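Local coordinates for SVP1-like protein 2 (Kluyveromyces lactis, PDB 4V16), which probably binds phosphatidylinositol 3,5-bisphosphate through its beta-propeller and so associates with membranes, with a likely role in mitochondrial or peroxisomal functions and amino acid signalling, at residues Ile39-Val42 with Arg47-Ser50; Ile296-Pro299 with Ala304-Phe307; His79-Asp82 with Gln87-Thr90; Gln24-Leu29 with Asp229-Pro234. All blocks are in the same frame, centred on the assembly; numbering follows the deposited sequence.

Overall arrangement
The chain folds into a seven-bladed beta-propeller of four-stranded antiparallel blades; three contacts pair neighbouring strands within a blade and one joins two blades. Interactions 1 and 3 each pair the third and fourth strands of a blade, the first and the second respectively, with centres about 19 Å apart. Interaction 2 pairs the middle strands of the last blade; its centre is about 15 Å from that of interaction 1. Interaction 4, about 7 Å from the centre of the chain, reaches from the first blade to the sixth. It touches interaction 1 through the strand pair 28-32 and 36-41, and interaction 2 where Leu-29 meets Val-297. Interaction 3 lies farthest out.

Interaction 1: residues Ile39-Val42 with Arg47-Ser50; sequences IYNV and RIMS
Tyr-40 and Arg-47, a non-hydrogen-bonded pair on antiparallel strands, lie side by side and point the same way. One side of the phenol ring rests along the arginine, Tyr-40 CD2 being 3.6 Å from Arg-47 CA. The ring and guanidinium planes are 74° apart, and Tyr-40 CE2 meets the guanidinium at its edge. Arg-47 NE also has a long, weak ion pair with Asp-38.

On the opposite face Ile-39 CD1 packs 4.0 Å from Met-49 CG. Met-49 has CG between its backbone N and carbonyl carbon (chi1 81°), and the bent chain beyond brings CE back beside Ile-39. Ile-48 crosses Asn-41 at about a right angle and sets CD1 against the amide, whose OD1 is hydrogen-bonded to Arg-64.

A classic beta bulge places both Ile-48 and Met-49 opposite Ile-39. The Ile-39 O atom accepts from Ile-48 N (2.8 Å) and weakly from Met-49 N (3.4 Å), while Ile-39 N donates to Met-49 O (3.0 Å).

Strand 46-52 is the outermost of this blade. Strand 36-41 lies between it and strand 28-32, where Ile-39 packs on Ile-30 and Tyr-40 on Val-31, and Tyr-40 also touches Arg-302 and Ile-328.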
loop_
_atom_site.group_PDB
_atom_site.type_symbol
_atom_site.label_atom_id
_atom_site.label_comp_id
_atom_site.label_asym_id
_atom_site.label_seq_id
_atom_site.Cartn_x
_atom_site.Cartn_y
_atom_site.Cartn_z
ATOM N N ILE A 39 -0.214 14.244 9.769
ATOM C CA ILE A 39 -0.863 12.955 9.995
ATOM C C ILE A 39 -2.348 13.165 10.282
ATOM O O ILE A 39 -2.720 14.086 11.010
ATOM C CB ILE A 39 -0.217 12.185 11.164
ATOM C CG1 ILE A 39 1.287 12.042 10.925
ATOM C CG2 ILE A 39 -0.875 10.814 11.327
ATOM C CD1 ILE A 39 2.031 11.330 12.031
ATOM N N TYR A 40 -3.184 12.303 9.710
ATOM C CA TYR A 40 -4.634 12.410 9.851
ATOM C C TYR A 40 -5.257 11.087 10.285
ATOM O O TYR A 40 -4.747 10.017 9.962
ATOM C CB TYR A 40 -5.276 12.842 8.528
ATOM C CG TYR A 40 -4.707 14.100 7.912
ATOM C CD1 TYR A 40 -3.540 14.063 7.160
ATOM C CD2 TYR A 40 -5.350 15.320 8.060
ATOM C CE1 TYR A 40 -3.021 15.212 6.587
ATOM C CE2 TYR A 40 -4.839 16.474 7.492
ATOM C CZ TYR A 40 -3.676 16.414 6.757
ATOM O OH TYR A 40 -3.167 17.562 6.189
ATOM N N ASN A 41 -6.363 11.167 11.020
ATOM C CA ASN A 41 -7.259 10.029 11.158
ATOM C C ASN A 41 -7.979 9.842 9.833
ATOM O O ASN A 41 -8.261 10.818 9.141
ATOM C CB ASN A 41 -8.266 10.240 12.290
ATOM C CG ASN A 41 -7.714 9.846 13.646
ATOM O OD1 ASN A 41 -7.008 8.848 13.774
ATOM N ND2 ASN A 41 -8.036 10.631 14.670
ATOM N N VAL A 42 -8.262 8.598 9.470
ATOM C CA VAL A 42 -8.958 8.320 8.219
ATOM C C VAL A 42 -10.466 8.456 8.402
ATOM O O VAL A 42 -11.156 9.009 7.544
ATOM C CB VAL A 42 -8.629 6.913 7.697
ATOM C CG1 VAL A 42 -9.442 6.598 6.444
ATOM C CG2 VAL A 42 -7.136 6.799 7.409
ATOM N N ARG A 47 -7.090 15.879 11.501
ATOM C CA ARG A 47 -5.640 16.001 11.610
ATOM C C ARG A 47 -5.190 15.754 13.047
ATOM O O ARG A 47 -5.669 16.408 13.974
ATOM C CB ARG A 47 -5.181 17.384 11.140
ATOM C CG ARG A 47 -3.679 17.624 11.258
ATOM C CD ARG A 47 -3.315 19.059 10.911
ATOM N NE ARG A 47 -3.564 19.368 9.506
ATOM C CZ ARG A 47 -3.368 20.561 8.955
ATOM N NH1 ARG A 47 -2.918 21.572 9.689
ATOM N NH2 ARG A 47 -3.622 20.747 7.667
ATOM N N ILE A 48 -4.266 14.815 13.223
ATOM C CA ILE A 48 -3.746 14.482 14.544
ATOM C C ILE A 48 -2.546 15.357 14.899
ATOM O O ILE A 48 -2.382 15.755 16.054
ATOM C CB ILE A 48 -3.331 13.000 14.633
ATOM C CG1 ILE A 48 -4.514 12.094 14.289
ATOM C CG2 ILE A 48 -2.806 12.674 16.032
ATOM C CD1 ILE A 48 -4.137 10.639 14.129
ATOM N N MET A 49 -1.699 15.639 13.912
ATOM C CA MET A 49 -0.526 16.478 14.139
ATOM C C MET A 49 0.068 17.004 12.835
ATOM O O MET A 49 -0.245 16.511 11.751
ATOM C CB MET A 49 0.539 15.700 14.916
ATOM C CG MET A 49 1.392 14.755 14.080
ATOM S SD MET A 49 3.109 15.310 14.035
ATOM C CE MET A 49 3.420 15.376 12.274
ATOM N N SER A 50 0.939 18.000 12.961
ATOM C CA SER A 50 1.616 18.598 11.817
ATOM C C SER A 50 3.001 19.081 12.230
ATOM O O SER A 50 3.181 19.599 13.332
ATOM C CB SER A 50 0.797 19.758 11.248
ATOM O OG SER A 50 1.497 20.402 10.199
#

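Interaction 2: residues Ile296-Pro299 with Ala304-Phe307; sequences IVWP and ADTF
Trp-298 NE1 donates a hydrogen bond to Asp-305 OD2 (2.7 Å), joining two buried side chains across the hairpin. The bond is somewhat bent, with 149° at the hydrogen. The indole nitrogen comes to the oxygen from above the carboxylate plane, and the ring and carboxylate planes are 67° apart. The other oxygen, Asp-305 OD1, forms a salt bridge with Arg-325, so the carboxylate has partners at both oxygens, and Arg-325 probably offsets its charge.

Behind it the backbones of Ile-296 and Asp-305 make a hydrogen-bonded antiparallel pair: Ile-296 N to Asp-305 O and Asp-305 N to Ile-296 O are both 2.9 Å. The Ala-304 CA atom adds a CA-H...O contact to Ile-296 O (3.3 Å).

Ile-296 serves two aromatic neighbours. Its CG2, anti to the backbone N, sits 3.5 Å above one face of the Trp-298 ring, offset toward the rim. Its CG1 lies 3.6 Å from CE1 of Phe-307, a ring that also stacks edge-to-face with Phe-273 of the adjacent blade. Val-297 and Ala-304 occupy the other face, where Val-297 packs on Tyr-20 and Phe-22.

This is the hairpin between the second and third strands of a beta-propeller blade, here the last one, lodged between its neighbours: strand 271-274 on the Phe-307 side and strand 19-22 of the first blade on the Val-297 side.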
loop_
_atom_site.group_PDB
_atom_site.type_symbol
_atom_site.label_atom_id
_atom_site.label_comp_id
_atom_site.label_asym_id
_atom_site.label_seq_id
_atom_site.Cartn_x
_atom_site.Cartn_y
_atom_site.Cartn_z
ATOM N N ILE A 296 -11.415 6.271 -0.217
ATOM C CA ILE A 296 -10.515 6.541 -1.334
ATOM C C ILE A 296 -9.915 7.932 -1.170
ATOM O O ILE A 296 -10.644 8.923 -1.151
ATOM C CB ILE A 296 -11.236 6.463 -2.696
ATOM C CG1 ILE A 296 -11.981 5.134 -2.848
ATOM C CG2 ILE A 296 -10.242 6.647 -3.839
ATOM C CD1 ILE A 296 -11.095 3.906 -2.792
ATOM N N VAL A 297 -8.592 8.001 -1.052
ATOM C CA VAL A 297 -7.898 9.276 -0.904
ATOM C C VAL A 297 -7.366 9.760 -2.250
ATOM O O VAL A 297 -6.650 9.033 -2.939
ATOM C CB VAL A 297 -6.735 9.167 0.099
ATOM C CG1 VAL A 297 -5.880 10.428 0.080
ATOM C CG2 VAL A 297 -7.275 8.910 1.499
ATOM N N TRP A 298 -7.719 10.991 -2.610
ATOM C CA TRP A 298 -7.281 11.590 -3.867
ATOM C C TRP A 298 -6.204 12.644 -3.604
ATOM O O TRP A 298 -6.506 13.710 -3.067
ATOM C CB TRP A 298 -8.464 12.220 -4.601
ATOM C CG TRP A 298 -9.573 11.256 -4.902
ATOM C CD1 TRP A 298 -10.719 11.079 -4.184
ATOM C CD2 TRP A 298 -9.641 10.340 -6.002
ATOM N NE1 TRP A 298 -11.498 10.109 -4.768
ATOM C CE2 TRP A 298 -10.859 9.640 -5.885
ATOM C CE3 TRP A 298 -8.792 10.043 -7.074
ATOM C CZ2 TRP A 298 -11.250 8.662 -6.799
ATOM C CZ3 TRP A 298 -9.182 9.070 -7.980
ATOM C CH2 TRP A 298 -10.400 8.392 -7.835
ATOM N N PRO A 299 -4.945 12.357 -3.980
ATOM C CA PRO A 299 -3.845 13.271 -3.636
ATOM C C PRO A 299 -3.940 14.650 -4.292
ATOM O O PRO A 299 -3.856 15.656 -3.587
ATOM C CB PRO A 299 -2.598 12.529 -4.132
ATOM C CG PRO A 299 -3.091 11.582 -5.164
ATOM C CD PRO A 299 -4.466 11.181 -4.730
ATOM N N ALA A 304 -11.122 12.993 0.091
ATOM C CA ALA A 304 -11.350 11.656 0.631
ATOM C C ALA A 304 -12.815 11.242 0.487
ATOM O O ALA A 304 -13.705 11.860 1.075
ATOM C CB ALA A 304 -10.929 11.600 2.087
ATOM N N ASP A 305 -13.052 10.194 -0.299
ATOM C CA ASP A 305 -14.397 9.663 -0.512
ATOM C C ASP A 305 -14.687 8.505 0.437
ATOM O O ASP A 305 -13.963 7.516 0.445
ATOM C CB ASP A 305 -14.565 9.189 -1.961
ATOM C CG ASP A 305 -14.554 10.330 -2.960
ATOM O OD1 ASP A 305 -15.038 11.428 -2.617
ATOM O OD2 ASP A 305 -14.066 10.127 -4.092
ATOM N N THR A 306 -15.753 8.631 1.222
ATOM C CA THR A 306 -16.167 7.571 2.139
ATOM C C THR A 306 -17.268 6.716 1.515
ATOM O O THR A 306 -18.301 7.238 1.095
ATOM C CB THR A 306 -16.674 8.145 3.473
ATOM O OG1 THR A 306 -15.677 9.007 4.037
ATOM C CG2 THR A 306 -16.993 7.024 4.457
ATOM N N PHE A 307 -17.042 5.405 1.467
ATOM C CA PHE A 307 -17.994 4.470 0.869
ATOM C C PHE A 307 -18.601 3.532 1.907
ATOM O O PHE A 307 -17.947 3.170 2.887
ATOM C CB PHE A 307 -17.315 3.639 -0.221
ATOM C CG PHE A 307 -16.999 4.411 -1.468
ATOM C CD1 PHE A 307 -15.789 5.070 -1.603
ATOM C CD2 PHE A 307 -17.909 4.469 -2.511
ATOM C CE1 PHE A 307 -15.494 5.778 -2.751
ATOM C CE2 PHE A 307 -17.621 5.176 -3.665
ATOM C CZ PHE A 307 -16.411 5.831 -3.784
#

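Interaction 3: residues His79-Asp82 with Gln87-Thr90; sequences HIWD and QDIT
A chi1 of 180° swings the Trp-81 indole across Gln-87. Asp-88, with CG beside its own N (chi1 -64°), turns its carboxylate back toward the indole and His-79. Gln-87 N lies 3.6 Å above the tryptophan plane, toward the rim. Asp-88 OD1 arrives instead at the ring edge, 3.2 Å from Trp-81 CE3, with carboxylate and ring planes 75° apart. His-79 ND1 gives Asp-88 OD2 a weak hydrogen bond (3.4 Å), and its imidazole stacks on Phe-70.

Away from the indole, Ile-80 CG2 meets Ile-89 CD1 at 3.9 Å, and Trp-125 touches both isoleucines. Backbone bonds tie the strands from Asp-82 N to Gln-87 O (2.8 Å), Ile-89 N to Ile-80 O (2.7 Å) and Ile-80 N to Thr-90 O (3.1 Å), the chain turning a corner at Ile-89.

Asp-82 OD1 accepts from the backbone N of Val-84 and of Lys-85, and from Asn-66, so it holds the turn that follows. This is the outer hairpin of a propeller blade. Trp-81 and Asp-82, closing the third strand, recall the Trp-Asp pair after which WD repeats are named.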
loop_
_atom_site.group_PDB
_atom_site.type_symbol
_atom_site.label_atom_id
_atom_site.label_comp_id
_atom_site.label_asym_id
_atom_site.label_seq_id
_atom_site.Cartn_x
_atom_site.Cartn_y
_atom_site.Cartn_z
ATOM N N HIS A 79 15.503 9.476 7.294
ATOM C CA HIS A 79 15.387 9.865 8.696
ATOM C C HIS A 79 14.400 8.974 9.440
ATOM O O HIS A 79 13.431 8.492 8.858
ATOM C CB HIS A 79 14.937 11.322 8.817
ATOM C CG HIS A 79 15.863 12.301 8.166
ATOM N ND1 HIS A 79 16.724 13.103 8.884
ATOM C CD2 HIS A 79 16.058 12.613 6.863
ATOM C CE1 HIS A 79 17.411 13.863 8.052
ATOM N NE2 HIS A 79 17.026 13.586 6.819
ATOM N N ILE A 80 14.663 8.758 10.727
ATOM C CA ILE A 80 13.683 8.170 11.631
ATOM C C ILE A 80 13.335 9.224 12.678
ATOM O O ILE A 80 14.095 9.464 13.616
ATOM C CB ILE A 80 14.200 6.889 12.314
ATOM C CG1 ILE A 80 14.637 5.856 11.270
ATOM C CG2 ILE A 80 13.126 6.299 13.219
ATOM C CD1 ILE A 80 13.525 5.374 10.359
ATOM N N TRP A 81 12.178 9.849 12.496
ATOM C CA TRP A 81 11.766 10.996 13.296
ATOM C C TRP A 81 10.955 10.567 14.519
ATOM O O TRP A 81 10.050 9.739 14.418
ATOM C CB TRP A 81 10.955 11.956 12.418
ATOM C CG TRP A 81 10.451 13.198 13.098
ATOM C CD1 TRP A 81 9.202 13.404 13.612
ATOM C CD2 TRP A 81 11.176 14.414 13.309
ATOM N NE1 TRP A 81 9.109 14.670 14.138
ATOM C CE2 TRP A 81 10.307 15.310 13.965
ATOM C CE3 TRP A 81 12.477 14.831 13.013
ATOM C CZ2 TRP A 81 10.698 16.597 14.330
ATOM C CZ3 TRP A 81 12.864 16.109 13.377
ATOM C CH2 TRP A 81 11.978 16.977 14.028
ATOM N N ASP A 82 11.301 11.125 15.675
ATOM C CA ASP A 82 10.552 10.888 16.902
ATOM C C ASP A 82 9.510 11.990 17.060
ATOM O O ASP A 82 9.845 13.173 17.117
ATOM C CB ASP A 82 11.492 10.843 18.109
ATOM C CG ASP A 82 10.815 10.312 19.362
ATOM O OD1 ASP A 82 9.632 10.634 19.589
ATOM O OD2 ASP A 82 11.469 9.565 20.120
ATOM N N GLN A 87 12.573 15.210 17.150
ATOM C CA GLN A 87 13.935 15.182 16.623
ATOM C C GLN A 87 14.244 13.862 15.918
ATOM O O GLN A 87 13.480 12.902 16.010
ATOM C CB GLN A 87 14.947 15.408 17.748
ATOM C CG GLN A 87 15.094 14.232 18.701
ATOM C CD GLN A 87 16.145 14.478 19.761
ATOM O OE1 GLN A 87 16.690 15.576 19.870
ATOM N NE2 GLN A 87 16.441 13.450 20.548
ATOM N N ASP A 88 15.377 13.822 15.224
ATOM C CA ASP A 88 15.821 12.609 14.551
ATOM C C ASP A 88 16.313 11.583 15.563
ATOM O O ASP A 88 16.924 11.936 16.571
ATOM C CB ASP A 88 16.939 12.917 13.548
ATOM C CG ASP A 88 16.480 13.807 12.407
ATOM O OD1 ASP A 88 15.302 13.709 12.005
ATOM O OD2 ASP A 88 17.306 14.601 11.906
ATOM N N ILE A 89 16.033 10.313 15.291
ATOM C CA ILE A 89 16.614 9.218 16.056
ATOM C C ILE A 89 17.918 8.811 15.380
ATOM O O ILE A 89 18.968 8.755 16.019
ATOM C CB ILE A 89 15.657 8.018 16.157
ATOM C CG1 ILE A 89 14.374 8.436 16.880
ATOM C CG2 ILE A 89 16.326 6.861 16.893
ATOM C CD1 ILE A 89 13.311 7.362 16.940
ATOM N N THR A 90 17.836 8.529 14.083
ATOM C CA THR A 90 19.018 8.286 13.262
ATOM C C THR A 90 18.776 8.719 11.822
ATOM O O THR A 90 17.656 9.063 11.442
ATOM C CB THR A 90 19.430 6.799 13.257
ATOM O OG1 THR A 90 18.274 5.977 13.053
ATOM C CG2 THR A 90 20.102 6.417 14.564
#

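Interaction 4: residues Gln24-Leu29 with Asp229-Pro234; sequences QDQSCL and DMRWSP
Gln-26 meets Arg-231 from a left-handed backbone position (phi 69°), and through these two side chains the first blade touches the sixth. The carboxamide lies against the aliphatic part of the arginine, with Gln-26 CD 3.7 Å from Arg-231 CG and 3.8 Å from Arg-231 CD. Amide and guanidinium planes are 80° apart. The arginine chain bends at chi2 and chi3, so that its aliphatic part passes obliquely across the end of the glutamine. Its NE donates to Ile-286 O.

Gln-26 belongs to the turn joining the first two strands of its blade, and Arg-231 to the innermost strand of another, so they meet near the middle of the propeller, probably close to its axis, with Trp-288 of the intervening blade packing on Gln-26.

The turn carries its own brace, an Asx turn in which Asp-25 OD1 accepts from Ser-27 N (3.2 Å) and also from Ser-27 OG (2.8 Å), the latter on its syn side. Asp-229 OD2 sits 3.5 Å from Arg-231 NH2, well out of the guanidinium plane, an attraction of charges alone. Asp-229 OD1 makes its salt bridge with Arg-186, and OD2 accepts from Ile-286 N.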
loop_
_atom_site.group_PDB
_atom_site.type_symbol
_atom_site.label_atom_id
_atom_site.label_comp_id
_atom_site.label_asym_id
_atom_site.label_seq_id
_atom_site.Cartn_x
_atom_site.Cartn_y
_atom_site.Cartn_z
ATOM N N GLN A 24 -0.397 0.588 8.776
ATOM C CA GLN A 24 -0.602 -0.835 8.525
ATOM C C GLN A 24 -2.069 -1.255 8.647
ATOM O O GLN A 24 -2.538 -2.100 7.884
ATOM C CB GLN A 24 0.264 -1.664 9.479
ATOM C CG GLN A 24 1.764 -1.603 9.173
ATOM C CD GLN A 24 2.364 -0.220 9.395
ATOM O OE1 GLN A 24 1.855 0.569 10.193
ATOM N NE2 GLN A 24 3.445 0.081 8.680
ATOM N N ASP A 25 -2.789 -0.667 9.600
ATOM C CA ASP A 25 -4.209 -0.972 9.792
ATOM C C ASP A 25 -5.097 0.027 9.047
ATOM O O ASP A 25 -6.317 -0.137 8.997
ATOM C CB ASP A 25 -4.565 -0.980 11.282
ATOM C CG ASP A 25 -4.597 0.413 11.887
ATOM O OD1 ASP A 25 -3.851 1.297 11.411
ATOM O OD2 ASP A 25 -5.372 0.625 12.846
ATOM N N GLN A 26 -4.473 1.058 8.481
ATOM C CA GLN A 26 -5.158 2.054 7.655
ATOM C C GLN A 26 -6.098 2.951 8.452
ATOM O O GLN A 26 -7.084 3.459 7.917
ATOM C CB GLN A 26 -5.941 1.373 6.534
ATOM C CG GLN A 26 -5.165 0.290 5.825
ATOM C CD GLN A 26 -5.847 -0.158 4.564
ATOM O OE1 GLN A 26 -5.367 0.108 3.466
ATOM N NE2 GLN A 26 -6.982 -0.831 4.711
ATOM N N SER A 27 -5.788 3.149 9.728
ATOM C CA SER A 27 -6.554 4.065 10.565
ATOM C C SER A 27 -5.991 5.479 10.464
ATOM O O SER A 27 -6.641 6.440 10.876
ATOM C CB SER A 27 -6.546 3.597 12.020
ATOM O OG SER A 27 -5.222 3.506 12.517
ATOM N N CYS A 28 -4.787 5.595 9.910
ATOM C CA CYS A 28 -4.115 6.885 9.772
ATOM C C CYS A 28 -3.645 7.134 8.345
ATOM O O CYS A 28 -3.330 6.197 7.611
ATOM C CB CYS A 28 -2.918 6.972 10.722
ATOM S SG CYS A 28 -3.355 7.157 12.469
ATOM N N LEU A 29 -3.612 8.409 7.969
ATOM C CA LEU A 29 -3.063 8.848 6.691
ATOM C C LEU A 29 -1.977 9.878 6.951
ATOM O O LEU A 29 -2.232 10.912 7.568
ATOM C CB LEU A 29 -4.153 9.442 5.796
ATOM C CG LEU A 29 -3.688 10.118 4.500
ATOM C CD1 LEU A 29 -3.128 9.100 3.520
ATOM C CD2 LEU A 29 -4.827 10.900 3.870
ATOM N N ASP A 229 -4.745 0.674 -7.448
ATOM C CA ASP A 229 -4.532 0.180 -6.092
ATOM C C ASP A 229 -5.410 -1.020 -5.743
ATOM O O ASP A 229 -6.494 -1.201 -6.301
ATOM C CB ASP A 229 -4.780 1.301 -5.078
ATOM C CG ASP A 229 -4.211 0.985 -3.705
ATOM O OD1 ASP A 229 -3.170 0.298 -3.632
ATOM O OD2 ASP A 229 -4.803 1.427 -2.699
ATOM N N MET A 230 -4.912 -1.834 -4.815
ATOM C CA MET A 230 -5.661 -2.942 -4.229
ATOM C C MET A 230 -5.612 -2.836 -2.713
ATOM O O MET A 230 -4.699 -2.227 -2.156
ATOM C CB MET A 230 -5.083 -4.290 -4.655
ATOM C CG MET A 230 -5.242 -4.627 -6.118
ATOM S SD MET A 230 -4.370 -6.157 -6.499
ATOM C CE MET A 230 -5.104 -6.564 -8.077
ATOM N N ARG A 231 -6.583 -3.441 -2.039
ATOM C CA ARG A 231 -6.568 -3.475 -0.583
ATOM C C ARG A 231 -7.545 -4.505 -0.029
ATOM O O ARG A 231 -8.720 -4.522 -0.395
ATOM C CB ARG A 231 -6.892 -2.092 -0.018
ATOM C CG ARG A 231 -6.261 -1.819 1.329
ATOM C CD ARG A 231 -4.745 -1.643 1.227
ATOM N NE ARG A 231 -4.365 -0.290 0.827
ATOM C CZ ARG A 231 -3.111 0.110 0.631
ATOM N NH1 ARG A 231 -2.105 -0.738 0.793
ATOM N NH2 ARG A 231 -2.863 1.360 0.271
ATOM N N TRP A 232 -7.044 -5.363 0.855
ATOM C CA TRP A 232 -7.867 -6.374 1.510
ATOM C C TRP A 232 -8.723 -5.764 2.613
ATOM O O TRP A 232 -8.303 -4.827 3.293
ATOM C CB TRP A 232 -6.991 -7.476 2.107
ATOM C CG TRP A 232 -6.262 -8.306 1.099
ATOM C CD1 TRP A 232 -5.078 -8.007 0.490
ATOM C CD2 TRP A 232 -6.659 -9.586 0.595
ATOM N NE1 TRP A 232 -4.717 -9.018 -0.368
ATOM C CE2 TRP A 232 -5.672 -10.000 -0.322
ATOM C CE3 TRP A 232 -7.758 -10.421 0.825
ATOM C CZ2 TRP A 232 -5.749 -11.209 -1.006
ATOM C CZ3 TRP A 232 -7.833 -11.620 0.144
ATOM C CH2 TRP A 232 -6.835 -12.004 -0.761
ATOM N N SER A 233 -9.920 -6.309 2.798
ATOM C CA SER A 233 -10.764 -5.901 3.911
ATOM C C SER A 233 -10.106 -6.361 5.211
ATOM O O SER A 233 -9.245 -7.241 5.189
ATOM C CB SER A 233 -12.174 -6.478 3.770
ATOM O OG SER A 233 -12.139 -7.890 3.660
ATOM N N PRO A 234 -10.497 -5.761 6.345
ATOM C CA PRO A 234 -9.867 -6.088 7.631
ATOM C C PRO A 234 -9.912 -7.578 7.976
ATOM O O PRO A 234 -8.966 -8.086 8.580
ATOM C CB PRO A 234 -10.685 -5.272 8.635
ATOM C CG PRO A 234 -11.220 -4.131 7.842
ATOM C CD PRO A 234 -11.500 -4.690 6.484
#